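Local coordinates for protein putative SAM-dependent O-methyltranferase (Podospora anserina, PDB 4YMH) that binds S-adenosyl-L-homocysteine and probably works as an S-adenosylmethionine-dependent O-methyltransferase of the cation-dependent family, at residues Arg62-Lys67 and Phe138-Val143; Ala92-Leu97 and Asp118-Ile123. One frame throughout, in Å; residues are numbered along the deposited sequence.

Contact 1: residues Arg62-Lys67 and Phe138-Val143; sequences RDRKPK and FDLIFV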
ATOM      1  N   ARG A  62      -5.871  -2.093  12.221  1.00 21.02           N
ATOM      2  CA  ARG A  62      -7.315  -2.213  12.435  1.00 20.56           C
ATOM      3  C   ARG A  62      -7.951  -3.092  11.368  1.00 19.91           C
ATOM      4  O   ARG A  62      -8.910  -3.825  11.622  1.00 19.15           O
ATOM      5  CB  ARG A  62      -7.987  -0.834  12.452  1.00 24.99           C
ATOM      6  CG  ARG A  62      -7.604  -0.006  13.693  1.00 25.80           C
ATOM      7  CD  ARG A  62      -8.641   1.030  14.040  1.00 32.21           C
ATOM      8  NE  ARG A  62      -8.254   1.787  15.231  1.00 39.42           N
ATOM      9  CZ  ARG A  62      -8.026   3.098  15.257  1.00 39.46           C
ATOM     10  NH1 ARG A  62      -8.179   3.829  14.159  1.00 34.72           N
ATOM     11  NH2 ARG A  62      -7.672   3.686  16.395  1.00 43.54           N
ATOM     12  N   ASP A  63      -7.412  -3.002  10.165  1.00 16.90           N
ATOM     13  CA  ASP A  63      -7.932  -3.742   9.019  1.00 19.72           C
ATOM     14  C   ASP A  63      -7.622  -5.233   9.127  1.00 24.02           C
ATOM     15  O   ASP A  63      -8.528  -6.066   9.071  1.00 18.98           O
ATOM     16  CB  ASP A  63      -7.346  -3.152   7.728  1.00 18.06           C
ATOM     17  CG  ASP A  63      -7.757  -3.909   6.473  1.00 23.00           C
ATOM     18  OD1 ASP A  63      -8.853  -4.503   6.429  1.00 22.17           O
ATOM     19  OD2 ASP A  63      -6.966  -3.882   5.507  1.00 22.97           O
ATOM     20  N   ARG A  64      -6.344  -5.569   9.291  1.00 21.96           N
ATOM     21  CA  ARG A  64      -5.919  -6.973   9.258  1.00 23.27           C
ATOM     22  C   ARG A  64      -6.199  -7.707  10.567  1.00 26.08           C
ATOM     23  O   ARG A  64      -6.228  -8.945  10.603  1.00 23.31           O
ATOM     24  CB  ARG A  64      -4.423  -7.077   8.940  1.00 21.82           C
ATOM     25  CG  ARG A  64      -3.977  -6.377   7.661  1.00 20.54           C
ATOM     26  CD  ARG A  64      -2.504  -6.684   7.377  1.00 15.26           C
ATOM     27  NE  ARG A  64      -2.271  -8.104   7.151  1.00 20.19           N
ATOM     28  CZ  ARG A  64      -2.228  -8.653   5.937  1.00 17.58           C
ATOM     29  NH1 ARG A  64      -2.406  -7.893   4.865  1.00 18.45           N
ATOM     30  NH2 ARG A  64      -2.026  -9.951   5.796  1.00 18.03           N
ATOM     31  N   LYS A  65      -6.381  -6.941  11.640  1.00 18.72           N
ATOM     32  CA  LYS A  65      -6.620  -7.503  12.968  1.00 21.51           C
ATOM     33  C   LYS A  65      -5.622  -8.610  13.347  1.00 20.25           C
ATOM     34  O   LYS A  65      -6.020  -9.722  13.671  1.00 24.52           O
ATOM     35  CB  LYS A  65      -8.067  -8.020  13.056  1.00 27.95           C
ATOM     36  CG  LYS A  65      -9.089  -6.875  13.044  1.00 29.30           C
ATOM     37  CD  LYS A  65     -10.532  -7.335  12.946  1.00 36.27           C
ATOM     38  CE  LYS A  65     -10.949  -7.516  11.490  1.00 43.71           C
ATOM     39  NZ  LYS A  65     -10.855  -6.271  10.658  1.00 44.80           N
ATOM     40  N   PRO A  66      -4.312  -8.299  13.334  1.00 20.83           N
ATOM     41  CA  PRO A  66      -3.331  -9.316  13.733  1.00 20.58           C
ATOM     42  C   PRO A  66      -3.457  -9.730  15.209  1.00 25.94           C
ATOM     43  O   PRO A  66      -3.762  -8.890  16.061  1.00 26.95           O
ATOM     44  CB  PRO A  66      -1.992  -8.619  13.480  1.00 21.23           C
ATOM     45  CG  PRO A  66      -2.293  -7.182  13.663  1.00 23.21           C
ATOM     46  CD  PRO A  66      -3.673  -6.992  13.086  1.00 23.93           C
ATOM     47  N   LYS A  67      -3.247 -11.012  15.499  1.00 22.06           N
ATOM     48  CA  LYS A  67      -3.286 -11.509  16.876  1.00 25.63           C
ATOM     49  C   LYS A  67      -2.016 -11.135  17.640  1.00 30.01           C
ATOM     50  O   LYS A  67      -2.061 -10.823  18.828  1.00 31.53           O
ATOM     51  CB  LYS A  67      -3.478 -13.030  16.896  1.00 28.83           C
ATOM     52  CG  LYS A  67      -4.871 -13.482  16.466  1.00 36.85           C
ATOM     53  CD  LYS A  67      -5.086 -14.988  16.665  1.00 42.84           C
ATOM     54  CE  LYS A  67      -4.311 -15.803  15.644  1.00 47.74           C
ATOM     55  NZ  LYS A  67      -4.629 -15.378  14.242  1.00 47.88           N
ATOM     56  N   PHE A 138       3.632 -14.731  14.208  1.00 22.98           N
ATOM     57  CA  PHE A 138       3.103 -13.381  14.169  1.00 28.88           C
ATOM     58  C   PHE A 138       2.293 -13.174  12.885  1.00 28.73           C
ATOM     59  O   PHE A 138       2.658 -13.696  11.832  1.00 27.46           O
ATOM     60  CB  PHE A 138       4.246 -12.363  14.270  1.00 21.00           C
ATOM     61  CG  PHE A 138       5.018 -12.437  15.567  1.00 24.54           C
ATOM     62  CD1 PHE A 138       6.139 -13.246  15.682  1.00 23.97           C
ATOM     63  CD2 PHE A 138       4.622 -11.696  16.670  1.00 24.14           C
ATOM     64  CE1 PHE A 138       6.850 -13.316  16.871  1.00 26.16           C
ATOM     65  CE2 PHE A 138       5.329 -11.764  17.868  1.00 24.43           C
ATOM     66  CZ  PHE A 138       6.442 -12.572  17.966  1.00 28.83           C
ATOM     67  N   ASP A 139       1.200 -12.421  12.992  1.00 23.04           N
ATOM     68  CA  ASP A 139       0.331 -12.120  11.857  1.00 21.63           C
ATOM     69  C   ASP A 139       0.825 -10.898  11.107  1.00 20.82           C
ATOM     70  O   ASP A 139       0.484 -10.695   9.944  1.00 19.20           O
ATOM     71  CB  ASP A 139      -1.109 -11.868  12.309  1.00 25.71           C
ATOM     72  CG  ASP A 139      -1.794 -13.103  12.821  1.00 32.58           C
ATOM     73  OD1 ASP A 139      -1.379 -14.221  12.454  1.00 35.96           O
ATOM     74  OD2 ASP A 139      -2.773 -12.949  13.583  1.00 35.22           O
ATOM     75  N   LEU A 140       1.609 -10.061  11.782  1.00 21.83           N
ATOM     76  CA  LEU A 140       2.197  -8.901  11.124  1.00 22.66           C
ATOM     77  C   LEU A 140       3.589  -8.695  11.663  1.00 19.82           C
ATOM     78  O   LEU A 140       3.804  -8.687  12.881  1.00 18.06           O
ATOM     79  CB  LEU A 140       1.344  -7.643  11.320  1.00 25.83           C
ATOM     80  CG  LEU A 140       1.773  -6.407  10.515  1.00 27.94           C
ATOM     81  CD1 LEU A 140       0.578  -5.525  10.216  1.00 29.54           C
ATOM     82  CD2 LEU A 140       2.870  -5.581  11.222  1.00 27.04           C
ATOM     83  N   ILE A 141       4.538  -8.555  10.743  1.00 19.52           N
ATOM     84  CA  ILE A 141       5.922  -8.323  11.113  1.00 18.16           C
ATOM     85  C   ILE A 141       6.444  -7.073  10.404  1.00 18.42           C
ATOM     86  O   ILE A 141       6.385  -6.980   9.192  1.00 18.19           O
ATOM     87  CB  ILE A 141       6.807  -9.544  10.753  1.00 16.61           C
ATOM     88  CG1 ILE A 141       6.228 -10.811  11.406  1.00 20.93           C
ATOM     89  CG2 ILE A 141       8.241  -9.297  11.195  1.00 18.55           C
ATOM     90  CD1 ILE A 141       7.034 -12.075  11.174  1.00 24.91           C
ATOM     91  N   PHE A 142       6.924  -6.108  11.172  1.00 16.77           N
ATOM     92  CA  PHE A 142       7.437  -4.848  10.649  1.00 19.83           C
ATOM     93  C   PHE A 142       8.959  -4.825  10.774  1.00 20.72           C
ATOM     94  O   PHE A 142       9.474  -4.777  11.886  1.00 22.73           O
ATOM     95  CB  PHE A 142       6.805  -3.679  11.422  1.00 23.28           C
ATOM     96  CG  PHE A 142       7.156  -2.305  10.891  1.00 24.91           C
ATOM     97  CD1 PHE A 142       6.979  -1.989   9.546  1.00 24.66           C
ATOM     98  CD2 PHE A 142       7.598  -1.311  11.760  1.00 23.03           C
ATOM     99  CE1 PHE A 142       7.274  -0.710   9.062  1.00 19.59           C
ATOM    100  CE2 PHE A 142       7.892  -0.031  11.295  1.00 19.04           C
ATOM    101  CZ  PHE A 142       7.735   0.267   9.937  1.00 13.24           C
ATOM    102  N   VAL A 143       9.675  -4.838   9.645  1.00 17.24           N
ATOM    103  CA  VAL A 143      11.143  -4.839   9.639  1.00 19.68           C
ATOM    104  C   VAL A 143      11.660  -3.435   9.377  1.00 22.56           C
ATOM    105  O   VAL A 143      11.473  -2.896   8.286  1.00 18.19           O
ATOM    106  CB  VAL A 143      11.706  -5.790   8.564  1.00 20.77           C
ATOM    107  CG1 VAL A 143      13.250  -5.862   8.639  1.00 16.95           C
ATOM    108  CG2 VAL A 143      11.096  -7.150   8.729  1.00 20.48           C
TER
HETATM  109  O   HOH W   1      -1.881  -9.760   9.188  1.00 28.57           O
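D139 reaches across to K67 and takes two bonds from it on one carboxylate oxygen. The backbone N of K67 lies 2.8 Å from D139 OD2 in a nearly straight bond (173° at the hydrogen), arriving on the anti side and 25° out of the carboxylate plane. The ammonium group of the same lysine comes round to the syn lone pair, with K67 NZ 3.1 Å from D139 OD2, and completes a salt bridge. This return is possible because the lysine chain folds back on itself, bent at its two outer torsions. The other oxygen, OD1, is hydrogen-bonded to the hydroxyl of S164, which, with the two K67 bonds, helps to fix the rotation of the carboxylate. Replacing this aspartate by alanine is likely to leave the K67 amide and ammonium without their shared acceptor and to cost the S164 hydroxyl its carboxylate partner.

Next to the carboxylate P66 touches through CB, 3.6 Å from D139 CB and 4.1 Å from L140 CB. R64 CD comes within 4.3 Å of L140 CD1, at the margin of the contact. R64 NE gives a hydrogen to a water in the guanidinium plane, 2.7 Å away, and that water donates in turn to D139 O. The far end of R64 leaves the contact for a salt bridge with D63 of the second subunit. K65, the first residue after helix 51-64, leaves helical geometry with positive phi, and P66 and K67 lead into strand 68-72. The whole is a helix-to-strand turn packed beside D139 and L140 of strand 138-143, which runs parallel to strand 68-72 in the Rossmann-like sheet of class I methyltransferases.

Contact 2: residues Ala92-Leu97 and Asp118-Ile123; sequences AEIVTL and DRVKLI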
ATOM      1  N   ALA A  92      -3.839  -7.310  21.091  1.00 29.30           N
ATOM      2  CA  ALA A  92      -2.737  -8.037  20.465  1.00 28.80           C
ATOM      3  C   ALA A  92      -1.432  -7.851  21.234  1.00 29.04           C
ATOM      4  O   ALA A  92      -1.146  -6.759  21.748  1.00 26.63           O
ATOM      5  CB  ALA A  92      -2.545  -7.580  19.010  1.00 24.20           C
ATOM      6  N   GLU A  93      -0.650  -8.924  21.312  1.00 29.00           N
ATOM      7  CA  GLU A  93       0.708  -8.844  21.831  1.00 29.27           C
ATOM      8  C   GLU A  93       1.591  -8.171  20.796  1.00 27.72           C
ATOM      9  O   GLU A  93       1.521  -8.459  19.601  1.00 26.84           O
ATOM     10  CB  GLU A  93       1.270 -10.230  22.184  1.00 34.32           C
ATOM     11  CG  GLU A  93       2.668 -10.171  22.824  1.00 42.94           C
ATOM     12  CD  GLU A  93       3.294 -11.544  23.083  1.00 49.94           C
ATOM     13  OE1 GLU A  93       2.787 -12.555  22.554  1.00 52.53           O
ATOM     14  OE2 GLU A  93       4.298 -11.611  23.827  1.00 51.76           O
ATOM     15  N   ILE A  94       2.419  -7.255  21.265  1.00 29.88           N
ATOM     16  CA  ILE A  94       3.352  -6.554  20.403  1.00 26.41           C
ATOM     17  C   ILE A  94       4.750  -6.777  20.942  1.00 28.05           C
ATOM     18  O   ILE A  94       5.037  -6.438  22.082  1.00 28.81           O
ATOM     19  CB  ILE A  94       3.023  -5.066  20.336  1.00 26.39           C
ATOM     20  CG1 ILE A  94       1.623  -4.900  19.747  1.00 27.66           C
ATOM     21  CG2 ILE A  94       4.046  -4.322  19.493  1.00 23.12           C
ATOM     22  CD1 ILE A  94       0.979  -3.630  20.111  1.00 30.70           C
ATOM     23  N   VAL A  95       5.594  -7.406  20.135  1.00 27.09           N
ATOM     24  CA  VAL A  95       6.970  -7.669  20.512  1.00 23.44           C
ATOM     25  C   VAL A  95       7.845  -6.745  19.683  1.00 25.96           C
ATOM     26  O   VAL A  95       7.704  -6.674  18.463  1.00 26.30           O
ATOM     27  CB  VAL A  95       7.367  -9.143  20.266  1.00 25.02           C
ATOM     28  CG1 VAL A  95       8.864  -9.356  20.525  1.00 26.38           C
ATOM     29  CG2 VAL A  95       6.512 -10.070  21.121  1.00 25.57           C
ATOM     30  N   THR A  96       8.721  -5.997  20.331  1.00 20.65           N
ATOM     31  CA  THR A  96       9.570  -5.114  19.561  1.00 21.88           C
ATOM     32  C   THR A  96      11.022  -5.309  19.974  1.00 26.28           C
ATOM     33  O   THR A  96      11.335  -5.441  21.164  1.00 28.11           O
ATOM     34  CB  THR A  96       9.111  -3.638  19.696  1.00 26.72           C
ATOM     35  OG1 THR A  96      10.000  -2.790  18.958  1.00 26.20           O
ATOM     36  CG2 THR A  96       9.042  -3.197  21.155  1.00 28.78           C
ATOM     37  N   LEU A  97      11.903  -5.385  18.976  1.00 29.98           N
ATOM     38  CA  LEU A  97      13.308  -5.705  19.215  1.00 27.93           C
ATOM     39  C   LEU A  97      14.198  -4.481  19.057  1.00 32.67           C
ATOM     40  O   LEU A  97      14.058  -3.744  18.080  1.00 27.16           O
ATOM     41  CB  LEU A  97      13.785  -6.798  18.254  1.00 26.11           C
ATOM     42  CG  LEU A  97      12.980  -8.092  18.204  1.00 29.95           C
ATOM     43  CD1 LEU A  97      13.658  -9.070  17.267  1.00 28.65           C
ATOM     44  CD2 LEU A  97      12.844  -8.689  19.607  1.00 29.19           C
ATOM     45  N   ASP A 118       0.789  -4.935  29.677  1.00 51.51           N
ATOM     46  CA  ASP A 118       1.826  -5.928  29.584  1.00 54.28           C
ATOM     47  C   ASP A 118       1.971  -6.381  28.154  1.00 47.89           C
ATOM     48  O   ASP A 118       2.939  -6.990  27.803  1.00 50.32           O
ATOM     49  CB  ASP A 118       1.448  -7.152  30.416  1.00 64.71           C
ATOM     50  CG  ASP A 118       1.827  -7.007  31.879  1.00 74.98           C
ATOM     51  OD1 ASP A 118       2.266  -7.996  32.470  1.00 77.81           O
ATOM     52  OD2 ASP A 118       1.698  -5.905  32.437  1.00 80.72           O
ATOM     53  N   ARG A 119       0.980  -6.108  27.327  1.00 41.22           N
ATOM     54  CA  ARG A 119       1.004  -6.627  25.949  1.00 35.57           C
ATOM     55  C   ARG A 119       2.082  -6.054  25.021  1.00 33.27           C
ATOM     56  O   ARG A 119       2.310  -6.602  23.938  1.00 35.52           O
ATOM     57  CB  ARG A 119      -0.369  -6.443  25.289  1.00 36.15           C
ATOM     58  CG  ARG A 119      -0.824  -5.022  24.982  1.00 34.87           C
ATOM     59  CD  ARG A 119      -2.297  -5.085  24.492  1.00 37.91           C
ATOM     60  NE  ARG A 119      -2.849  -3.795  24.068  1.00 35.31           N
ATOM     61  CZ  ARG A 119      -2.855  -3.349  22.812  1.00 30.18           C
ATOM     62  NH1 ARG A 119      -2.332  -4.080  21.844  1.00 28.57           N
ATOM     63  NH2 ARG A 119      -3.381  -2.169  22.523  1.00 33.65           N
ATOM     64  N   VAL A 120       2.734  -4.963  25.418  1.00 33.37           N
ATOM     65  CA  VAL A 120       3.888  -4.451  24.672  1.00 32.41           C
ATOM     66  C   VAL A 120       5.170  -4.917  25.345  1.00 32.95           C
ATOM     67  O   VAL A 120       5.390  -4.640  26.501  1.00 32.89           O
ATOM     68  CB  VAL A 120       3.893  -2.921  24.581  1.00 36.28           C
ATOM     69  CG1 VAL A 120       5.154  -2.434  23.896  1.00 35.89           C
ATOM     70  CG2 VAL A 120       2.648  -2.433  23.852  1.00 37.12           C
ATOM     71  N   LYS A 121       6.003  -5.634  24.611  1.00 32.26           N
ATOM     72  CA  LYS A 121       7.162  -6.297  25.173  1.00 35.59           C
ATOM     73  C   LYS A 121       8.410  -5.890  24.396  1.00 31.64           C
ATOM     74  O   LYS A 121       8.544  -6.222  23.226  1.00 28.76           O
ATOM     75  CB  LYS A 121       6.965  -7.812  25.130  1.00 40.83           C
ATOM     76  CG  LYS A 121       8.050  -8.623  25.818  1.00 50.29           C
ATOM     77  CD  LYS A 121       7.759 -10.111  25.682  1.00 57.98           C
ATOM     78  CE  LYS A 121       8.777 -10.956  26.431  1.00 66.20           C
ATOM     79  NZ  LYS A 121       8.464 -12.409  26.321  1.00 71.46           N
ATOM     80  N   LEU A 122       9.303  -5.147  25.045  1.00 33.13           N
ATOM     81  CA  LEU A 122      10.556  -4.748  24.412  1.00 35.27           C
ATOM     82  C   LEU A 122      11.664  -5.725  24.774  1.00 34.20           C
ATOM     83  O   LEU A 122      11.921  -5.986  25.948  1.00 35.20           O
ATOM     84  CB  LEU A 122      10.954  -3.331  24.821  1.00 37.67           C
ATOM     85  CG  LEU A 122      12.288  -2.797  24.296  1.00 42.51           C
ATOM     86  CD1 LEU A 122      12.331  -2.813  22.783  1.00 43.07           C
ATOM     87  CD2 LEU A 122      12.528  -1.391  24.815  1.00 46.78           C
ATOM     88  N   ILE A 123      12.306  -6.273  23.753  1.00 31.91           N
ATOM     89  CA  ILE A 123      13.388  -7.215  23.949  1.00 34.83           C
ATOM     90  C   ILE A 123      14.697  -6.593  23.487  1.00 33.47           C
ATOM     91  O   ILE A 123      14.851  -6.174  22.322  1.00 29.12           O
ATOM     92  CB  ILE A 123      13.115  -8.539  23.204  1.00 37.75           C
ATOM     93  CG1 ILE A 123      11.813  -9.159  23.733  1.00 39.95           C
ATOM     94  CG2 ILE A 123      14.291  -9.500  23.359  1.00 35.36           C
ATOM     95  CD1 ILE A 123      11.442 -10.465  23.094  1.00 39.36           C
TER
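R119 runs its extended side chain past the carbonyl oxygen of A92, with R119 CD 3.4 Å from A92 O. At the end of the chain R119 NH1 donates to that same oxygen at 2.9 Å, on a lone pair in the carbonyl plane and only 2° out of the guanidinium plane. With chi1 at 68°, CG sits between the backbone N and the carbonyl carbon, which starts the chain toward A92. T87 OG1 and the carbonyl of Y84 take further guanidinium hydrogens, so three acceptors hold the guanidinium. The side chain of I94 runs beside that of R119, pointing the same way, its CD1 3.8 Å from R119 NH1.

Beyond this end the strands run parallel, 20° apart, paired from I94 with V120 to L97 with I123. Four backbone bonds join them: I94 N to R119 O, K121 N to I94 O, T96 N to K121 O and I123 N to T96 O. On the face of T96 and L122, T96 CG2 meets L122 CD1 at 3.7 Å, while the T96 hydroxyl turns to E71. The other face holds V95, L97 and I123: V95 CG1 meets I123 CD1 at 3.8 Å, and L97 CD2 lies 3.6 Å from I123 CB, the two side chains running alongside.

Helix 101-114 links the two strands in a beta-alpha-beta unit. Helix 127-133 packs on L97 and I123, whereas helix 78-86 packs on I94 and V120; strand 68-72 pairs with the far edge of strand 93-98, and strand 120-124 ends the sheet within this chain.

How the contacts relate
From the N terminus, helix 51-64 delivers residues 62-67, the first half of contact 1, and the chain passes straight into strand 68-72. It then goes through helix 78-86 to strand 93-98 and by helix 101-114 to strand 120-124, where contact 2 closes a short loop. Helix 127-133 follows, and strand 138-143 closes the longer loop of contact 1, within which contact 2 lies entirely; the two do not cross. Both belong to one sheet, with strand 68-72 between strands 93-98 and 138-143. Their centres are about 13 Å apart, yet they touch where A92 packs against P66 and K67, and F138 against V95.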